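Side-chain contact in serine racemase (Enterococcus faecalis, PDB 4ECL), which is an alanine-racemase-type protein that joins an N-terminal TIM-barrel domain to a mainly beta C-terminal domain: residues 25-30 / 216-221. Numbering follows the deposited sequence.
Sequences KAMSPK and DYIRVG. With SO4 (sulfate ion), chain G.
On the outer side of the alanine-racemase-type barrel, where the loop from helix 13-25 turns into strand 32-36, the selenomethionine M27 packs onto I218 and V220 of strand 217-220. Its CG lies 4.0 Å from CD1 of I218, the two side chains overlapping alongside in opposing senses. With chi2 and chi3 both near trans, M27 carries CE obliquely in over I218, 4.1 Å from its CB, and as far as V220, 4.3 Å from its CG1. L33 of the neighbouring strand touches both M27 and V220, adding to this apolar layer. At the exposed end K30 lies beside D216; its last two torsions, 55° and 70°, fold NZ back to 3.7 Å from OD1 of D216, a long salt bridge. The other carboxylate oxygen, OD2, accepts a hydrogen bond from the backbone N of V199, which probably does more to fix the group. At the far end of the strand G221 N, also paired with S204 OG, makes a bent bond (2.9 Å, 131°) to O2 of a sulfate ion, probably from the crystallisation liquor. The backbone of D216 bonds to both E32 and V199, where the last strand of the beta/alpha barrel meets the first and closes it.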
loop_
_atom_site.group_PDB
_atom_site.type_symbol
_atom_site.label_atom_id
_atom_site.label_comp_id
_atom_site.label_asym_id
_atom_site.label_seq_id
_atom_site.Cartn_x
_atom_site.Cartn_y
_atom_site.Cartn_z
ATOM N N LYS A 25 31.477 4.228 8.328
ATOM C CA LYS A 25 32.622 5.131 8.378
ATOM C C LYS A 25 32.355 6.339 9.258
ATOM O O LYS A 25 33.253 6.837 9.927
ATOM C CB LYS A 25 32.982 5.619 6.973
ATOM C CG LYS A 25 34.016 4.780 6.245
ATOM C CD LYS A 25 34.399 5.447 4.934
ATOM C CE LYS A 25 34.675 6.932 5.144
ATOM N NZ LYS A 25 35.007 7.624 3.867
ATOM N N ALA A 26 31.122 6.821 9.245
ATOM C CA ALA A 26 30.765 7.974 10.055
ATOM C C ALA A 26 30.525 7.591 11.520
ATOM O O ALA A 26 30.298 8.457 12.367
ATOM C CB ALA A 26 29.549 8.675 9.472
HETATM N N MSE A 27 30.594 6.297 11.817
HETATM C CA MSE A 27 30.314 5.796 13.165
HETATM C C MSE A 27 31.578 5.587 13.980
HETATM O O MSE A 27 32.641 5.385 13.419
HETATM C CB MSE A 27 29.601 4.450 13.092
HETATM C CG MSE A 27 28.229 4.506 12.565
HETATM SE SE MSE A 27 27.369 2.763 12.744
HETATM C CE MSE A 27 25.965 3.151 11.468
ATOM N N SER A 28 31.447 5.606 15.308
ATOM C CA SER A 28 32.530 5.183 16.184
ATOM C C SER A 28 32.836 3.723 15.923
ATOM O O SER A 28 31.940 2.955 15.583
ATOM C CB SER A 28 32.147 5.368 17.653
ATOM O OG SER A 28 32.204 6.736 18.000
ATOM N N PRO A 29 34.104 3.332 16.096
ATOM C CA PRO A 29 34.534 1.968 15.776
ATOM C C PRO A 29 33.682 0.894 16.446
ATOM O O PRO A 29 33.388 -0.124 15.820
ATOM C CB PRO A 29 35.976 1.916 16.311
ATOM C CG PRO A 29 36.109 3.105 17.229
ATOM C CD PRO A 29 35.211 4.142 16.632
ATOM N N LYS A 30 33.277 1.134 17.689
ATOM C CA LYS A 30 32.557 0.129 18.466
ATOM C C LYS A 30 31.037 0.250 18.327
ATOM O O LYS A 30 30.292 -0.593 18.821
ATOM C CB LYS A 30 32.968 0.203 19.937
ATOM C CG LYS A 30 32.672 -1.054 20.738
ATOM C CD LYS A 30 33.445 -1.049 22.041
ATOM C CE LYS A 30 33.165 0.210 22.844
ATOM N NZ LYS A 30 31.782 0.228 23.394
ATOM N N ASP A 216 25.985 2.490 21.235
ATOM C CA ASP A 216 26.419 1.163 20.796
ATOM C C ASP A 216 25.757 0.723 19.491
ATOM O O ASP A 216 26.255 -0.171 18.807
ATOM C CB ASP A 216 26.152 0.147 21.899
ATOM C CG ASP A 216 26.853 0.516 23.184
ATOM O OD1 ASP A 216 28.067 0.243 23.288
ATOM O OD2 ASP A 216 26.198 1.116 24.066
ATOM N N TYR A 217 24.620 1.338 19.174
ATOM C CA TYR A 217 23.969 1.136 17.890
ATOM C C TYR A 217 23.487 2.451 17.322
ATOM O O TYR A 217 23.140 3.385 18.061
ATOM C CB TYR A 217 22.718 0.264 18.009
ATOM C CG TYR A 217 22.905 -1.136 18.519
ATOM C CD1 TYR A 217 23.338 -2.155 17.683
ATOM C CD2 TYR A 217 22.585 -1.452 19.826
ATOM C CE1 TYR A 217 23.477 -3.448 18.154
ATOM C CE2 TYR A 217 22.711 -2.732 20.299
ATOM C CZ TYR A 217 23.161 -3.726 19.469
ATOM O OH TYR A 217 23.276 -5.000 19.971
ATOM N N ILE A 218 23.422 2.491 15.996
ATOM C CA ILE A 218 22.621 3.478 15.306
ATOM C C ILE A 218 21.639 2.724 14.414
ATOM O O ILE A 218 22.041 1.859 13.623
ATOM C CB ILE A 218 23.499 4.446 14.493
ATOM C CG1 ILE A 218 24.411 5.217 15.457
ATOM C CG2 ILE A 218 22.636 5.399 13.689
ATOM C CD1 ILE A 218 25.343 6.195 14.793
ATOM N N ARG A 219 20.359 3.036 14.582
ATOM C CA ARG A 219 19.267 2.404 13.837
ATOM C C ARG A 219 19.079 3.157 12.532
ATOM O O ARG A 219 18.451 4.213 12.500
ATOM C CB ARG A 219 17.951 2.474 14.633
ATOM C CG ARG A 219 17.981 1.840 16.024
ATOM C CD ARG A 219 16.683 2.080 16.805
ATOM N NE ARG A 219 16.347 3.504 16.910
ATOM C CZ ARG A 219 16.653 4.288 17.946
ATOM N NH1 ARG A 219 17.313 3.799 18.984
ATOM N NH2 ARG A 219 16.301 5.570 17.949
ATOM N N VAL A 220 19.604 2.624 11.442
ATOM C CA VAL A 220 19.521 3.362 10.188
ATOM C C VAL A 220 18.380 2.888 9.290
ATOM O O VAL A 220 18.263 1.705 8.960
ATOM C CB VAL A 220 20.886 3.395 9.450
ATOM C CG1 VAL A 220 21.918 4.108 10.310
ATOM C CG2 VAL A 220 21.361 1.997 9.166
ATOM N N GLY A 221 17.520 3.832 8.923
ATOM C CA GLY A 221 16.400 3.556 8.042
ATOM C C GLY A 221 16.628 4.189 6.684
ATOM O O GLY A 221 17.336 3.625 5.850
HETATM S S SO4 G . 14.852 6.516 9.936
HETATM O O1 SO4 G . 14.191 5.808 11.039
HETATM O O2 SO4 G . 16.279 6.196 9.947
HETATM O O3 SO4 G . 14.244 6.068 8.686
HETATM O O4 SO4 G . 14.642 7.952 10.081
#